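PDB 5ZFG: glutathione S-transferase from Bombyx mori, which metabolises the insecticide diazinon and probably acts as a glutathione transferase, coupling glutathione to electrophilic compounds. Local coordinates for residues V22-P27 and P80-Y85; A69-I74 and H97-N102; F175-S178 and K182-K185. All coordinates share one frame; numbering follows the deposited sequence.

Contacts 1 and 2 lie side by side where the thioredoxin-like part of the chain meets its helical part, their centres 14 Å apart. They touch at their border: Leu24 CD1 packs on Ile74 CG2 at 3.5 Å, and Tyr85 OH lies 3.5 Å from Gln72 CG. Along the chain their segments alternate, so the linker 80-85 of contact 1 falls between the two helices of contact 2. Contact 3 lies wholly within the helical part, its centre 23 Å from that of contact 2 and 27 Å from that of contact 1, touching neither. A bound 1,2-ethanediol, probably from the crystallisation liquor, sits about 4 Å from the side chain of Leu99 in contact 2.

Contact 1: residues V22-P27 and P80-Y85; sequences VALEVP and PGSPLY
Leu24 and Leu84 meet through their branched ends, and one methyl, Leu84 CD2, does the touching: it sits 3.6 Å from Leu24 CD2 and 3.7 Å from Leu24 CG. Leu24 CG lies anti to the carbonyl carbon (chi1 -70°), which carries the fork across to the linker although the side chain does not start out toward it. Leu24 CD2 also rests near the Ser82 hydroxyl, 3.9 Å from OG. On the looser, partly exposed side, Ala23 CB stands off at 4.3 Å from the same Leu84 methyl and has Leu197 of helix 195-208 as a further neighbour. The contact joins the C-terminal end of helix 12-23, closed by a Schellman motif at Glu25, to the linker between the thioredoxin-like and helical domains of the glutathione transferase fold. Cut back to an alanine, Leu24 would probably no longer reach Leu84 CD2, opening a gap between the helix end and the linker. The linker is held in shape by an ST turn, in which Leu84 N donates to Ser82 OG (3.0 Å, 162°), and by a type I turn from Ser82 to Tyr85. Beyond, Leu84 packs on Leu156 and Ile158.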
ATOM      1  N   VAL B  22       3.625 -18.900   8.509  1.00 11.90           N
ATOM      2  CA  VAL B  22       4.484 -19.835   9.235  1.00 12.22           C
ATOM      3  C   VAL B  22       4.869 -19.268  10.595  1.00 13.74           C
ATOM      4  O   VAL B  22       4.784 -19.964  11.616  1.00 14.94           O
ATOM      5  CB  VAL B  22       5.718 -20.180   8.374  1.00 12.94           C
ATOM      6  CG1 VAL B  22       6.782 -20.926   9.183  1.00 12.94           C
ATOM      7  CG2 VAL B  22       5.295 -20.985   7.154  1.00  9.45           C
ATOM      8  N   ALA B  23       5.265 -17.988  10.640  1.00 12.01           N
ATOM      9  CA  ALA B  23       5.656 -17.375  11.911  1.00 12.42           C
ATOM     10  C   ALA B  23       4.501 -17.358  12.902  1.00 16.75           C
ATOM     11  O   ALA B  23       4.700 -17.530  14.114  1.00 17.96           O
ATOM     12  CB  ALA B  23       6.169 -15.960  11.675  1.00 12.96           C
ATOM     13  N   LEU B  24       3.286 -17.161  12.410  1.00  9.92           N
ATOM     14  CA  LEU B  24       2.109 -17.101  13.267  1.00 13.77           C
ATOM     15  C   LEU B  24       1.534 -18.476  13.569  1.00 14.27           C
ATOM     16  O   LEU B  24       0.573 -18.571  14.346  1.00 13.28           O
ATOM     17  CB  LEU B  24       1.033 -16.230  12.619  1.00 11.95           C
ATOM     18  CG  LEU B  24       1.391 -14.740  12.586  1.00 16.30           C
ATOM     19  CD1 LEU B  24       0.270 -13.955  11.922  1.00 17.30           C
ATOM     20  CD2 LEU B  24       1.641 -14.245  13.989  1.00 20.29           C
ATOM     21  N   GLU B  25       2.095 -19.527  12.968  1.00 13.30           N
ATOM     22  CA  GLU B  25       1.607 -20.893  13.142  1.00 13.74           C
ATOM     23  C   GLU B  25       0.148 -21.034  12.716  1.00 13.31           C
ATOM     24  O   GLU B  25      -0.630 -21.746  13.346  1.00 15.27           O
ATOM     25  CB  GLU B  25       1.797 -21.357  14.593  1.00 21.45           C
ATOM     26  CG  GLU B  25       3.160 -21.005  15.156  1.00 24.00           C
ATOM     27  CD  GLU B  25       3.438 -21.698  16.478  1.00 29.34           C
ATOM     28  OE1 GLU B  25       3.152 -21.103  17.537  1.00 30.54           O
ATOM     29  OE2 GLU B  25       3.921 -22.847  16.445  1.00 34.82           O
ATOM     30  N   VAL B  26      -0.228 -20.359  11.634  1.00 12.33           N
ATOM     31  CA  VAL B  26      -1.562 -20.476  11.061  1.00 10.87           C
ATOM     32  C   VAL B  26      -1.495 -21.528   9.957  1.00 14.87           C
ATOM     33  O   VAL B  26      -0.736 -21.342   8.987  1.00 15.96           O
ATOM     34  CB  VAL B  26      -2.071 -19.131  10.519  1.00 10.12           C
ATOM     35  CG1 VAL B  26      -3.393 -19.324   9.824  1.00  9.50           C
ATOM     36  CG2 VAL B  26      -2.208 -18.106  11.650  1.00 14.82           C
ATOM     37  N   PRO B  27      -2.206 -22.647  10.077  1.00 17.92           N
ATOM     38  CA  PRO B  27      -2.104 -23.694   9.050  1.00 18.17           C
ATOM     39  C   PRO B  27      -2.799 -23.274   7.764  1.00 15.96           C
ATOM     40  O   PRO B  27      -3.834 -22.605   7.788  1.00 13.64           O
ATOM     41  CB  PRO B  27      -2.801 -24.897   9.701  1.00 20.19           C
ATOM     42  CG  PRO B  27      -2.811 -24.583  11.173  1.00 23.51           C
ATOM     43  CD  PRO B  27      -3.008 -23.096  11.227  1.00 16.68           C
ATOM     44  N   PRO B  80      -4.389 -11.356  17.017  1.00 14.33           N
ATOM     45  CA  PRO B  80      -4.487  -9.899  17.242  1.00 16.22           C
ATOM     46  C   PRO B  80      -3.569  -9.381  18.328  1.00 20.81           C
ATOM     47  O   PRO B  80      -3.144  -8.223  18.263  1.00 26.94           O
ATOM     48  CB  PRO B  80      -5.964  -9.689  17.612  1.00 17.09           C
ATOM     49  CG  PRO B  80      -6.451 -11.031  18.036  1.00 18.48           C
ATOM     50  CD  PRO B  80      -5.689 -12.022  17.201  1.00 15.59           C
ATOM     51  N   GLY B  81      -3.227 -10.199  19.311  1.00 19.26           N
ATOM     52  CA  GLY B  81      -2.291  -9.746  20.314  1.00 19.76           C
ATOM     53  C   GLY B  81      -0.830  -9.944  19.988  1.00 19.78           C
ATOM     54  O   GLY B  81       0.008  -9.681  20.854  1.00 20.29           O
ATOM     55  N   SER B  82      -0.475 -10.393  18.748  1.00 16.65           N
ATOM     56  CA  SER B  82       0.920 -10.727  18.470  1.00 16.25           C
ATOM     57  C   SER B  82       1.756  -9.469  18.230  1.00 16.40           C
ATOM     58  O   SER B  82       1.306  -8.536  17.555  1.00 13.20           O
ATOM     59  CB  SER B  82       1.036 -11.640  17.252  1.00 13.95           C
ATOM     60  OG  SER B  82       2.395 -11.767  16.851  1.00 14.60           O
ATOM     61  N   PRO B  83       2.992  -9.446  18.737  1.00 12.58           N
ATOM     62  CA  PRO B  83       3.906  -8.340  18.428  1.00 17.19           C
ATOM     63  C   PRO B  83       4.319  -8.286  16.970  1.00 13.77           C
ATOM     64  O   PRO B  83       4.935  -7.291  16.563  1.00 13.84           O
ATOM     65  CB  PRO B  83       5.122  -8.620  19.322  1.00 20.96           C
ATOM     66  CG  PRO B  83       4.657  -9.617  20.329  1.00 21.79           C
ATOM     67  CD  PRO B  83       3.609 -10.431  19.640  1.00 22.44           C
ATOM     68  N   LEU B  84       4.015  -9.316  16.179  1.00 13.69           N
ATOM     69  CA  LEU B  84       4.283  -9.248  14.745  1.00 10.90           C
ATOM     70  C   LEU B  84       3.461  -8.143  14.074  1.00 10.74           C
ATOM     71  O   LEU B  84       3.824  -7.691  12.985  1.00 11.09           O
ATOM     72  CB  LEU B  84       3.988 -10.600  14.089  1.00 12.96           C
ATOM     73  CG  LEU B  84       4.651 -10.989  12.770  1.00 15.51           C
ATOM     74  CD1 LEU B  84       6.163 -11.102  12.887  1.00 12.25           C
ATOM     75  CD2 LEU B  84       4.094 -12.299  12.272  1.00 19.98           C
ATOM     76  N   TYR B  85       2.371  -7.700  14.703  1.00 10.98           N
ATOM     77  CA  TYR B  85       1.593  -6.553  14.216  1.00  8.09           C
ATOM     78  C   TYR B  85       1.039  -5.820  15.429  1.00  6.86           C
ATOM     79  O   TYR B  85      -0.107  -6.042  15.843  1.00  8.46           O
ATOM     80  CB  TYR B  85       0.467  -6.999  13.278  1.00  8.54           C
ATOM     81  CG  TYR B  85      -0.184  -5.899  12.434  1.00  7.69           C
ATOM     82  CD1 TYR B  85       0.496  -4.728  12.110  1.00  9.67           C
ATOM     83  CD2 TYR B  85      -1.486  -6.057  11.965  1.00  8.86           C
ATOM     84  CE1 TYR B  85      -0.107  -3.723  11.334  1.00  9.65           C
ATOM     85  CE2 TYR B  85      -2.095  -5.085  11.172  1.00  8.10           C
ATOM     86  CZ  TYR B  85      -1.406  -3.911  10.864  1.00  6.52           C
ATOM     87  OH  TYR B  85      -2.049  -2.958  10.090  1.00  6.18           O
TER

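Contact 2: residues A69-I74 and H97-N102; sequences AILQYI and HRLCFN
Leu99 on helix 89-114 reaches toward helix 67-78 and divides its two methyls between Leu71 and Gln72. This is the helix-to-helix face between the two domains of the glutathione transferase fold: helix 67-78 closes the thioredoxin-like domain, and helix 89-114 opens the all-helical one. The apolar part is a single meeting of methyl groups, Leu71 CD1 against Leu99 CD2 at 4.0 Å, where the two side chains cross obliquely. In both leucines CG is anti to the carbonyl carbon (chi1 -68° for Leu71, -72° for Leu99), a setting that sends each fork across the gap between the helices. Pro162 of helix 160-172 touches both leucines and carries this apolar patch into the helical domain, while Ala20 adds helix 12-23 to the surroundings of Leu71.

The second kind of contact sets an amide against a methyl. Gln72 extends beyond CG and slides past Leu99 in the opposite direction, laying its aliphatic part and its amide along Leu99 CD1. Gln72 CG is 4.0 Å and CD 4.1 Å from that methyl. The amide nitrogen NE2 also makes a weak hydrogen bond to Asn96 OD1, of the residue just before His97 on helix 89-114, so a polar link accompanies the packing between the same two helices.

The second subunit comes close here: Gln72 packs on Asn96 of that subunit, and His97 NE2 hydrogen-bonds to Gln51 OE1 of that subunit. The contact therefore lies beside the dimer interface as well as between domains. Between the two helix segments the closest approach brings Gln72 NE2 to 3.6 Å from Leu99 CD1.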
ATOM      1  N   ALA B  69      -2.341  -6.277   2.479  1.00  3.09           N
ATOM      2  CA  ALA B  69      -3.622  -6.453   3.162  1.00  2.97           C
ATOM      3  C   ALA B  69      -3.776  -7.873   3.702  1.00  4.46           C
ATOM      4  O   ALA B  69      -4.372  -8.077   4.768  1.00  4.95           O
ATOM      5  CB  ALA B  69      -4.760  -6.125   2.201  1.00  4.02           C
ATOM      6  N   ILE B  70      -3.261  -8.867   2.966  1.00  4.38           N
ATOM      7  CA  ILE B  70      -3.295 -10.246   3.468  1.00  6.19           C
ATOM      8  C   ILE B  70      -2.476 -10.363   4.747  1.00  6.00           C
ATOM      9  O   ILE B  70      -2.925 -10.969   5.732  1.00  5.10           O
ATOM     10  CB  ILE B  70      -2.796 -11.237   2.400  1.00  5.01           C
ATOM     11  CG1 ILE B  70      -3.717 -11.232   1.170  1.00  7.98           C
ATOM     12  CG2 ILE B  70      -2.720 -12.670   3.005  1.00  4.85           C
ATOM     13  CD1 ILE B  70      -3.130 -12.007  -0.020  1.00  6.61           C
ATOM     14  N   LEU B  71      -1.279  -9.755   4.769  1.00  4.50           N
ATOM     15  CA  LEU B  71      -0.449  -9.768   5.973  1.00  5.21           C
ATOM     16  C   LEU B  71      -1.188  -9.158   7.163  1.00  5.76           C
ATOM     17  O   LEU B  71      -1.189  -9.712   8.276  1.00  5.00           O
ATOM     18  CB  LEU B  71       0.861  -9.014   5.727  1.00  5.16           C
ATOM     19  CG  LEU B  71       1.872  -9.640   4.751  1.00  3.30           C
ATOM     20  CD1 LEU B  71       3.028  -8.703   4.483  1.00  5.68           C
ATOM     21  CD2 LEU B  71       2.372 -10.959   5.332  1.00  8.31           C
ATOM     22  N   GLN B  72      -1.823  -8.012   6.948  1.00  3.99           N
ATOM     23  CA  GLN B  72      -2.559  -7.356   8.032  1.00  5.35           C
ATOM     24  C   GLN B  72      -3.733  -8.211   8.509  1.00  6.64           C
ATOM     25  O   GLN B  72      -3.995  -8.309   9.720  1.00  6.56           O
ATOM     26  CB  GLN B  72      -3.021  -5.978   7.551  1.00  4.31           C
ATOM     27  CG  GLN B  72      -1.821  -5.044   7.311  1.00  5.66           C
ATOM     28  CD  GLN B  72      -2.130  -3.865   6.405  1.00 13.32           C
ATOM     29  OE1 GLN B  72      -2.963  -3.961   5.509  1.00  6.34           O
ATOM     30  NE2 GLN B  72      -1.435  -2.744   6.631  1.00 11.72           N
ATOM     31  N   TYR B  73      -4.416  -8.873   7.576  1.00  4.69           N
ATOM     32  CA  TYR B  73      -5.612  -9.641   7.917  1.00  6.88           C
ATOM     33  C   TYR B  73      -5.261 -10.886   8.719  1.00  7.31           C
ATOM     34  O   TYR B  73      -5.926 -11.194   9.710  1.00  6.83           O
ATOM     35  CB  TYR B  73      -6.356 -10.018   6.643  1.00  5.22           C
ATOM     36  CG  TYR B  73      -7.440 -11.074   6.834  1.00  7.13           C
ATOM     37  CD1 TYR B  73      -8.617 -10.760   7.494  1.00 10.00           C
ATOM     38  CD2 TYR B  73      -7.270 -12.362   6.358  1.00 11.38           C
ATOM     39  CE1 TYR B  73      -9.610 -11.708   7.673  1.00 10.47           C
ATOM     40  CE2 TYR B  73      -8.256 -13.329   6.540  1.00 10.47           C
ATOM     41  CZ  TYR B  73      -9.423 -12.985   7.196  1.00 10.55           C
ATOM     42  OH  TYR B  73     -10.424 -13.920   7.368  1.00 16.66           O
ATOM     43  N   ILE B  74      -4.207 -11.598   8.315  1.00  6.59           N
ATOM     44  CA  ILE B  74      -3.813 -12.805   9.037  1.00  7.41           C
ATOM     45  C   ILE B  74      -3.510 -12.479  10.499  1.00 11.53           C
ATOM     46  O   ILE B  74      -3.906 -13.218  11.417  1.00  8.80           O
ATOM     47  CB  ILE B  74      -2.616 -13.470   8.328  1.00  7.24           C
ATOM     48  CG1 ILE B  74      -3.063 -14.090   7.007  1.00 10.23           C
ATOM     49  CG2 ILE B  74      -1.983 -14.517   9.240  1.00 14.18           C
ATOM     50  CD1 ILE B  74      -4.473 -14.570   6.989  1.00 19.99           C
ATOM     51  N   HIS B  97       3.466   1.970   7.610  1.00  5.89           N
ATOM     52  CA  HIS B  97       4.288   2.786   6.728  1.00  5.12           C
ATOM     53  C   HIS B  97       5.290   1.932   5.964  1.00  6.65           C
ATOM     54  O   HIS B  97       5.450   2.067   4.743  1.00  5.55           O
ATOM     55  CB  HIS B  97       5.058   3.846   7.505  1.00  5.40           C
ATOM     56  CG  HIS B  97       6.047   4.534   6.628  1.00  7.43           C
ATOM     57  ND1 HIS B  97       7.313   4.038   6.409  1.00 10.48           N
ATOM     58  CD2 HIS B  97       5.904   5.588   5.790  1.00  7.44           C
ATOM     59  CE1 HIS B  97       7.927   4.789   5.510  1.00 11.56           C
ATOM     60  NE2 HIS B  97       7.094   5.739   5.122  1.00  8.78           N
ATOM     61  N   ARG B  98       6.001   1.060   6.683  1.00  7.70           N
ATOM     62  CA  ARG B  98       7.023   0.251   6.035  1.00  6.50           C
ATOM     63  C   ARG B  98       6.413  -0.677   4.985  1.00  3.73           C
ATOM     64  O   ARG B  98       7.034  -0.931   3.947  1.00  4.26           O
ATOM     65  CB  ARG B  98       7.820  -0.538   7.087  1.00  6.54           C
ATOM     66  CG  ARG B  98       8.603   0.315   8.108  1.00  7.22           C
ATOM     67  CD  ARG B  98       9.685   1.194   7.481  1.00  8.67           C
ATOM     68  NE  ARG B  98      10.492   1.807   8.539  1.00 14.97           N
ATOM     69  CZ  ARG B  98      10.198   2.957   9.136  1.00 11.50           C
ATOM     70  NH1 ARG B  98       9.133   3.659   8.768  1.00  8.83           N
ATOM     71  NH2 ARG B  98      10.977   3.410  10.110  1.00 13.48           N
ATOM     72  N   LEU B  99       5.183  -1.149   5.210  1.00  5.85           N
ATOM     73  CA  LEU B  99       4.487  -1.937   4.196  1.00  4.67           C
ATOM     74  C   LEU B  99       4.210  -1.095   2.951  1.00  6.35           C
ATOM     75  O   LEU B  99       4.466  -1.528   1.824  1.00  6.33           O
ATOM     76  CB  LEU B  99       3.175  -2.486   4.769  1.00  4.56           C
ATOM     77  CG  LEU B  99       3.295  -3.615   5.808  1.00  5.01           C
ATOM     78  CD1 LEU B  99       1.924  -3.961   6.415  1.00  5.45           C
ATOM     79  CD2 LEU B  99       3.944  -4.890   5.188  1.00  5.65           C
ATOM     80  N   CYS B 100       3.689   0.120   3.149  1.00  5.88           N
ATOM     81  CA  CYS B 100       3.423   1.012   2.023  1.00  5.21           C
ATOM     82  C   CYS B 100       4.707   1.374   1.286  1.00  4.20           C
ATOM     83  O   CYS B 100       4.732   1.418   0.051  1.00  6.87           O
ATOM     84  CB  CYS B 100       2.731   2.289   2.517  1.00  4.30           C
ATOM     85  SG  CYS B 100       1.029   2.048   3.073  1.00  9.40           S
ATOM     86  N   PHE B 101       5.776   1.647   2.046  1.00  4.11           N
ATOM     87  CA  PHE B 101       7.068   2.029   1.474  1.00  4.33           C
ATOM     88  C   PHE B 101       7.628   0.910   0.606  1.00  6.58           C
ATOM     89  O   PHE B 101       8.163   1.162  -0.476  1.00  7.83           O
ATOM     90  CB  PHE B 101       8.036   2.385   2.615  1.00  5.86           C
ATOM     91  CG  PHE B 101       9.508   2.452   2.200  1.00  6.53           C
ATOM     92  CD1 PHE B 101       9.945   3.407   1.312  1.00  9.01           C
ATOM     93  CD2 PHE B 101      10.441   1.572   2.749  1.00  7.06           C
ATOM     94  CE1 PHE B 101      11.291   3.484   0.928  1.00  9.15           C
ATOM     95  CE2 PHE B 101      11.794   1.633   2.373  1.00  9.25           C
ATOM     96  CZ  PHE B 101      12.211   2.595   1.463  1.00 10.08           C
ATOM     97  N   ASN B 102       7.473  -0.342   1.035  1.00  5.61           N
ATOM     98  CA  ASN B 102       7.910  -1.435   0.170  1.00  5.51           C
ATOM     99  C   ASN B 102       7.103  -1.483  -1.117  1.00  4.80           C
ATOM    100  O   ASN B 102       7.664  -1.643  -2.208  1.00  7.76           O
ATOM    101  CB  ASN B 102       7.813  -2.786   0.883  1.00  3.90           C
ATOM    102  CG  ASN B 102       8.418  -3.883   0.044  1.00  7.08           C
ATOM    103  OD1 ASN B 102       9.635  -3.950  -0.084  1.00  8.14           O
ATOM    104  ND2 ASN B 102       7.578  -4.728  -0.561  1.00  5.40           N
TER

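Contact 3: residues F175-S178 and K182-K185; sequences FDFS and KIHK
The turn that leads from helix 160-172 into helix 181-193 of the all-helical domain folds Phe177 and Ser178 back onto Ile183 and His184 in the first turn of the new helix. Its bend is an Asx turn in which one carboxylate oxygen, Asp176 OD1, takes two bonds from Ser178. The hydroxyl OG gives the shorter one, 2.6 Å, to the syn lone pair of OD1. The backbone N of Ser178 reaches OD1 at 2.9 Å from above the carboxylate plane, 46° out of it. The two bonds tie the hydroxyl and the backbone N of Ser178 to one oxygen; CB of the same serine lies beside the imidazole. The His184 ring is turned back toward the turn by a chi1 of -170°, which sets CG opposite the backbone N, and CD2 comes within 3.7 Å of Ser178 CA. Ser178 CB makes an off-centre CH-pi contact, 4.3 Å from the His184 ring centroid and 30° off the normal. On the buried side, Phe177 crosses Ile183 at about a right angle; the phenyl ring also meets Tyr187 edge-to-face and leans on Thr167 and Leu170. Glu140 from helix 126-146 accepts from the backbone nitrogens of Lys182 and Ile183. In the crossing of Phe177 and Ile183, Phe177 CD1 lies 4.1 Å from Ile183 CG2.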
ATOM      1  N   PHE B 175      24.313  -8.324  -6.137  1.00 18.64           N
ATOM      2  CA  PHE B 175      24.409  -6.885  -5.927  1.00 17.58           C
ATOM      3  C   PHE B 175      25.008  -6.623  -4.553  1.00 21.33           C
ATOM      4  O   PHE B 175      24.449  -7.053  -3.539  1.00 19.77           O
ATOM      5  CB  PHE B 175      23.014  -6.267  -6.041  1.00 21.72           C
ATOM      6  CG  PHE B 175      22.999  -4.760  -6.129  1.00 18.40           C
ATOM      7  CD1 PHE B 175      23.286  -3.980  -5.015  1.00 18.05           C
ATOM      8  CD2 PHE B 175      22.652  -4.131  -7.318  1.00 19.13           C
ATOM      9  CE1 PHE B 175      23.258  -2.596  -5.087  1.00 19.88           C
ATOM     10  CE2 PHE B 175      22.622  -2.750  -7.406  1.00 27.31           C
ATOM     11  CZ  PHE B 175      22.929  -1.979  -6.286  1.00 23.48           C
ATOM     12  N   ASP B 176      26.138  -5.923  -4.509  1.00 20.48           N
ATOM     13  CA  ASP B 176      26.768  -5.601  -3.233  1.00 24.74           C
ATOM     14  C   ASP B 176      26.065  -4.402  -2.604  1.00 17.15           C
ATOM     15  O   ASP B 176      26.078  -3.301  -3.170  1.00 21.36           O
ATOM     16  CB  ASP B 176      28.258  -5.315  -3.429  1.00 22.33           C
ATOM     17  CG  ASP B 176      28.931  -4.773  -2.172  1.00 28.09           C
ATOM     18  OD1 ASP B 176      28.519  -5.109  -1.035  1.00 26.23           O
ATOM     19  OD2 ASP B 176      29.892  -3.992  -2.329  1.00 44.94           O
ATOM     20  N   PHE B 177      25.454  -4.612  -1.439  1.00 19.78           N
ATOM     21  CA  PHE B 177      24.830  -3.525  -0.697  1.00 20.73           C
ATOM     22  C   PHE B 177      25.423  -3.415   0.704  1.00 21.38           C
ATOM     23  O   PHE B 177      24.793  -2.874   1.614  1.00 20.07           O
ATOM     24  CB  PHE B 177      23.298  -3.663  -0.655  1.00 21.62           C
ATOM     25  CG  PHE B 177      22.774  -5.010  -0.169  1.00 16.79           C
ATOM     26  CD1 PHE B 177      22.387  -5.180   1.157  1.00 17.01           C
ATOM     27  CD2 PHE B 177      22.595  -6.072  -1.054  1.00 18.43           C
ATOM     28  CE1 PHE B 177      21.875  -6.407   1.608  1.00 20.19           C
ATOM     29  CE2 PHE B 177      22.082  -7.298  -0.615  1.00 15.90           C
ATOM     30  CZ  PHE B 177      21.720  -7.469   0.710  1.00 14.20           C
ATOM     31  N   SER B 178      26.661  -3.898   0.879  1.00 21.30           N
ATOM     32  CA  SER B 178      27.273  -3.918   2.207  1.00 21.51           C
ATOM     33  C   SER B 178      27.597  -2.522   2.723  1.00 21.43           C
ATOM     34  O   SER B 178      27.703  -2.333   3.941  1.00 24.94           O
ATOM     35  CB  SER B 178      28.544  -4.780   2.202  1.00 23.05           C
ATOM     36  OG  SER B 178      29.472  -4.306   1.246  1.00 21.84           O
ATOM     37  N   LYS B 182      23.439  -0.742   8.171  1.00 18.36           N
ATOM     38  CA  LYS B 182      22.336  -1.236   8.981  1.00 19.11           C
ATOM     39  C   LYS B 182      21.459  -2.205   8.196  1.00 17.66           C
ATOM     40  O   LYS B 182      20.995  -3.207   8.751  1.00 16.40           O
ATOM     41  CB  LYS B 182      21.530  -0.057   9.526  1.00 21.69           C
ATOM     42  CG  LYS B 182      22.403   0.938  10.302  1.00 24.23           C
ATOM     43  CD  LYS B 182      21.581   2.061  10.911  1.00 31.39           C
ATOM     44  CE  LYS B 182      22.402   2.877  11.901  1.00 33.23           C
ATOM     45  NZ  LYS B 182      22.945   2.042  13.015  1.00 32.30           N
ATOM     46  N   ILE B 183      21.229  -1.940   6.907  1.00 16.77           N
ATOM     47  CA  ILE B 183      20.505  -2.910   6.085  1.00 15.83           C
ATOM     48  C   ILE B 183      21.238  -4.246   6.084  1.00 17.66           C
ATOM     49  O   ILE B 183      20.653  -5.297   6.362  1.00 17.10           O
ATOM     50  CB  ILE B 183      20.315  -2.390   4.650  1.00 15.67           C
ATOM     51  CG1 ILE B 183      19.382  -1.176   4.611  1.00 14.30           C
ATOM     52  CG2 ILE B 183      19.746  -3.494   3.769  1.00 13.91           C
ATOM     53  CD1 ILE B 183      19.204  -0.612   3.197  1.00 13.37           C
ATOM     54  N   HIS B 184      22.537  -4.218   5.767  1.00 18.01           N
ATOM     55  CA  HIS B 184      23.309  -5.456   5.674  1.00 18.13           C
ATOM     56  C   HIS B 184      23.233  -6.253   6.973  1.00 15.14           C
ATOM     57  O   HIS B 184      23.026  -7.472   6.953  1.00 21.05           O
ATOM     58  CB  HIS B 184      24.763  -5.130   5.308  1.00 23.26           C
ATOM     59  CG  HIS B 184      25.581  -6.332   4.950  1.00 26.86           C
ATOM     60  ND1 HIS B 184      26.293  -7.053   5.886  1.00 32.50           N
ATOM     61  CD2 HIS B 184      25.793  -6.944   3.761  1.00 25.91           C
ATOM     62  CE1 HIS B 184      26.911  -8.056   5.286  1.00 31.45           C
ATOM     63  NE2 HIS B 184      26.621  -8.015   3.998  1.00 27.15           N
ATOM     64  N   LYS B 185      23.365  -5.579   8.117  1.00 18.38           N
ATOM     65  CA  LYS B 185      23.264  -6.262   9.403  1.00 17.97           C
ATOM     66  C   LYS B 185      21.860  -6.816   9.631  1.00 22.44           C
ATOM     67  O   LYS B 185      21.698  -7.975  10.024  1.00 20.06           O
ATOM     68  CB  LYS B 185      23.660  -5.301  10.526  1.00 24.34           C
ATOM     69  CG  LYS B 185      23.598  -5.881  11.923  1.00 22.03           C
ATOM     70  CD  LYS B 185      24.462  -7.121  12.072  1.00 38.18           C
ATOM     71  CE  LYS B 185      24.647  -7.475  13.548  1.00 36.80           C
ATOM     72  NZ  LYS B 185      24.066  -6.433  14.452  1.00 30.85           N
TER